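Local coordinates for protein prephenate dehydratase (Chlorobium tepidum TLS, PDB 2QMX) that catalyses the decarboxylating dehydration of prephenate to phenylpyruvate in phenylalanine biosynthesis and is inhibited allosterically by L-phenylalanine through what is probably its ACT domain, at residues D37-V42 with D67-R72. Numbering follows the deposited sequence.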
ATOM      1  N   ASP A  37     -16.733   2.230   7.613  1.00 64.78           N
ATOM      2  CA  ASP A  37     -18.094   2.515   7.141  1.00 64.74           C
ATOM      3  C   ASP A  37     -18.689   1.602   6.015  1.00 64.68           C
ATOM      4  O   ASP A  37     -19.886   1.292   6.052  1.00 64.15           O
ATOM      5  CB  ASP A  37     -18.223   4.017   6.783  1.00 65.59           C
ATOM      6  CG  ASP A  37     -18.692   4.916   8.006  1.00 67.80           C
ATOM      7  OD1 ASP A  37     -18.638   4.499   9.200  1.00 67.89           O
ATOM      8  OD2 ASP A  37     -19.134   6.061   7.760  1.00 70.87           O
ATOM      9  N   VAL A  38     -17.861   1.160   5.054  1.00 64.33           N
ATOM     10  CA  VAL A  38     -18.296   0.319   3.919  1.00 64.44           C
ATOM     11  C   VAL A  38     -18.678  -1.063   4.431  1.00 64.96           C
ATOM     12  O   VAL A  38     -19.770  -1.590   4.113  1.00 65.84           O
ATOM     13  CB  VAL A  38     -17.161   0.082   2.874  1.00 64.12           C
ATOM     14  CG1 VAL A  38     -17.609  -0.941   1.861  1.00 64.33           C
ATOM     15  CG2 VAL A  38     -16.747   1.381   2.188  1.00 65.10           C
ATOM     16  N   PHE A  39     -17.786  -1.666   5.224  1.00 63.68           N
ATOM     17  CA  PHE A  39     -18.156  -2.910   5.909  1.00 63.44           C
ATOM     18  C   PHE A  39     -19.420  -2.799   6.746  1.00 62.16           C
ATOM     19  O   PHE A  39     -20.144  -3.753   6.854  1.00 62.18           O
ATOM     20  CB  PHE A  39     -17.027  -3.477   6.767  1.00 62.91           C
ATOM     21  CG  PHE A  39     -15.905  -4.067   5.978  1.00 64.20           C
ATOM     22  CD1 PHE A  39     -14.954  -3.243   5.365  1.00 64.00           C
ATOM     23  CD2 PHE A  39     -15.764  -5.461   5.882  1.00 64.32           C
ATOM     24  CE1 PHE A  39     -13.897  -3.802   4.654  1.00 63.86           C
ATOM     25  CE2 PHE A  39     -14.699  -6.042   5.205  1.00 62.28           C
ATOM     26  CZ  PHE A  39     -13.764  -5.214   4.569  1.00 65.09           C
ATOM     27  N   SER A  40     -19.687  -1.645   7.334  1.00 62.96           N
ATOM     28  CA  SER A  40     -20.856  -1.492   8.239  1.00 63.78           C
ATOM     29  C   SER A  40     -22.215  -1.302   7.522  1.00 63.34           C
ATOM     30  O   SER A  40     -23.282  -1.624   8.064  1.00 63.23           O
ATOM     31  CB  SER A  40     -20.592  -0.336   9.206  1.00 63.96           C
ATOM     32  OG  SER A  40     -19.355  -0.569   9.871  1.00 67.52           O
ATOM     33  N   ALA A  41     -22.164  -0.752   6.311  1.00 63.25           N
ATOM     34  CA  ALA A  41     -23.326  -0.664   5.447  1.00 63.12           C
ATOM     35  C   ALA A  41     -23.852  -2.104   5.189  1.00 63.26           C
ATOM     36  O   ALA A  41     -25.061  -2.332   5.147  1.00 62.27           O
ATOM     37  CB  ALA A  41     -22.927   0.019   4.140  1.00 62.34           C
ATOM     38  N   VAL A  42     -22.921  -3.064   5.045  1.00 63.94           N
ATOM     39  CA  VAL A  42     -23.284  -4.476   4.864  1.00 64.15           C
ATOM     40  C   VAL A  42     -23.794  -5.084   6.170  1.00 65.56           C
ATOM     41  O   VAL A  42     -24.950  -5.539   6.220  1.00 65.27           O
ATOM     42  CB  VAL A  42     -22.169  -5.328   4.180  1.00 64.04           C
ATOM     43  CG1 VAL A  42     -22.654  -6.780   3.991  1.00 64.09           C
ATOM     44  CG2 VAL A  42     -21.801  -4.745   2.833  1.00 59.51           C
ATOM     45  N   ASP A  67      -7.846  -6.963   7.657  1.00 59.95           N
ATOM     46  CA  ASP A  67      -8.321  -7.200   9.062  1.00 61.45           C
ATOM     47  C   ASP A  67      -9.844  -7.161   9.141  1.00 60.07           C
ATOM     48  O   ASP A  67     -10.475  -7.862   9.957  1.00 60.13           O
ATOM     49  CB  ASP A  67      -7.752  -6.214  10.099  1.00 61.90           C
ATOM     50  CG  ASP A  67      -6.269  -6.339  10.252  1.00 66.21           C
ATOM     51  OD1 ASP A  67      -5.778  -7.513  10.191  1.00 70.20           O
ATOM     52  OD2 ASP A  67      -5.593  -5.276  10.402  1.00 66.49           O
ATOM     53  N   LEU A  68     -10.439  -6.331   8.296  1.00 59.00           N
ATOM     54  CA  LEU A  68     -11.916  -6.263   8.229  1.00 58.57           C
ATOM     55  C   LEU A  68     -12.550  -7.485   7.558  1.00 58.39           C
ATOM     56  O   LEU A  68     -13.579  -7.977   8.003  1.00 60.87           O
ATOM     57  CB  LEU A  68     -12.390  -4.961   7.590  1.00 57.45           C
ATOM     58  CG  LEU A  68     -12.776  -3.764   8.485  1.00 58.89           C
ATOM     59  CD1 LEU A  68     -12.279  -3.846  10.006  1.00 53.87           C
ATOM     60  CD2 LEU A  68     -12.329  -2.457   7.760  1.00 52.08           C
ATOM     61  N   LEU A  69     -11.940  -8.030   6.543  1.00 57.48           N
ATOM     62  CA  LEU A  69     -12.474  -9.242   5.927  1.00 58.18           C
ATOM     63  C   LEU A  69     -12.452 -10.405   6.934  1.00 59.67           C
ATOM     64  O   LEU A  69     -13.393 -11.219   7.049  1.00 59.31           O
ATOM     65  CB  LEU A  69     -11.593  -9.562   4.706  1.00 59.14           C
ATOM     66  CG  LEU A  69     -12.000  -9.388   3.204  1.00 59.20           C
ATOM     67  CD1 LEU A  69     -13.272  -8.656   2.940  1.00 57.73           C
ATOM     68  CD2 LEU A  69     -10.836  -8.975   2.252  1.00 56.13           C
ATOM     69  N   LEU A  70     -11.340 -10.464   7.668  1.00 60.28           N
ATOM     70  CA  LEU A  70     -11.142 -11.357   8.779  1.00 60.23           C
ATOM     71  C   LEU A  70     -12.174 -11.166   9.883  1.00 61.01           C
ATOM     72  O   LEU A  70     -12.785 -12.155  10.322  1.00 61.98           O
ATOM     73  CB  LEU A  70      -9.746 -11.117   9.300  1.00 60.58           C
ATOM     74  CG  LEU A  70      -8.901 -12.175   9.973  1.00 60.43           C
ATOM     75  CD1 LEU A  70      -9.056 -11.948  11.459  1.00 65.91           C
ATOM     76  CD2 LEU A  70      -9.317 -13.591   9.572  1.00 62.80           C
ATOM     77  N   ARG A  71     -12.395  -9.934  10.344  1.00 60.84           N
ATOM     78  CA  ARG A  71     -13.315  -9.746  11.459  1.00 61.59           C
ATOM     79  C   ARG A  71     -14.805  -9.607  11.106  1.00 60.75           C
ATOM     80  O   ARG A  71     -15.692  -9.849  11.948  1.00 61.01           O
ATOM     81  CB  ARG A  71     -12.919  -8.530  12.287  1.00 62.76           C
ATOM     82  CG  ARG A  71     -11.805  -8.810  13.241  1.00 65.90           C
ATOM     83  CD  ARG A  71     -11.055  -7.523  13.422  1.00 71.12           C
ATOM     84  NE  ARG A  71      -9.610  -7.719  13.258  1.00 74.31           N
ATOM     85  CZ  ARG A  71      -8.763  -6.734  12.972  1.00 76.72           C
ATOM     86  NH1 ARG A  71      -9.226  -5.474  12.811  1.00 76.63           N
ATOM     87  NH2 ARG A  71      -7.462  -7.007  12.860  1.00 77.60           N
ATOM     88  N   ARG A  72     -15.093  -9.175   9.893  1.00 58.81           N
ATOM     89  CA  ARG A  72     -16.490  -8.944   9.546  1.00 57.84           C
ATOM     90  C   ARG A  72     -17.147 -10.212   9.068  1.00 56.09           C
ATOM     91  O   ARG A  72     -16.546 -10.965   8.305  1.00 55.12           O
ATOM     92  CB  ARG A  72     -16.619  -7.820   8.527  1.00 57.92           C
ATOM     93  CG  ARG A  72     -16.835  -6.386   9.128  1.00 59.99           C
ATOM     94  CD  ARG A  72     -16.590  -6.311  10.635  1.00 59.77           C
ATOM     95  NE  ARG A  72     -16.514  -4.950  11.162  1.00 58.83           N
ATOM     96  CZ  ARG A  72     -15.924  -4.634  12.326  1.00 58.12           C
ATOM     97  NH1 ARG A  72     -15.863  -3.368  12.711  1.00 52.74           N
ATOM     98  NH2 ARG A  72     -15.378  -5.580  13.101  1.00 57.09           N
TER
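Phe39 of helix 35-43 and Arg72, the residue at which the chain leaves helix 63-71, mark the nearest approach of the two backbones, with their CA atoms 7.2 Å apart. The contact is a worked example of one aromatic side chain bridging two neighbouring helices on the same sheet. The CB of Phe39 points toward helix 63-71, and its CG stands anti to its own carbonyl carbon (chi1 -72°), which sends the ring out across the gap. The CB of Leu68 sits over one face of that ring, 3.4 Å from its centroid and only 14° off the normal, a CH-pi contact. The branch of Leu68 runs on past the rim, where its CD2 comes within 3.6 Å of Phe39 CD1. Farther round, Leu69 CD1 reaches Phe39 CE2 at 3.7 Å, the two side chains crossing at about a right angle, although the CB of Leu69 points away from helix 35-43. Arg72 closes the side nearer the ring's root with its methylenes CB and CG, CG lying 3.5 Å from Phe39 CD2 in an oblique approach. A bend at chi2 turns the rest of that chain, and the guanidinium plane stands 85° from the ring. Toward the sheet, Phe39 also rests on Ile52 and Leu69 on Ile54, both in strand 49-56, while Leu69 extends to Phe177 and Ile179 of strand 173-181. Helix 63-71 has polar ties of its own: Asp67 forms a salt bridge with Arg234, in the ACT domain range, and the Leu69 carbonyl accepts a hydrogen bond from Lys273 of strand 271-281. Between the helices themselves, cohesion comes from dispersion and CH-pi contact, centred on one buried ring and bordered by the methylenes of a partly exposed arginine.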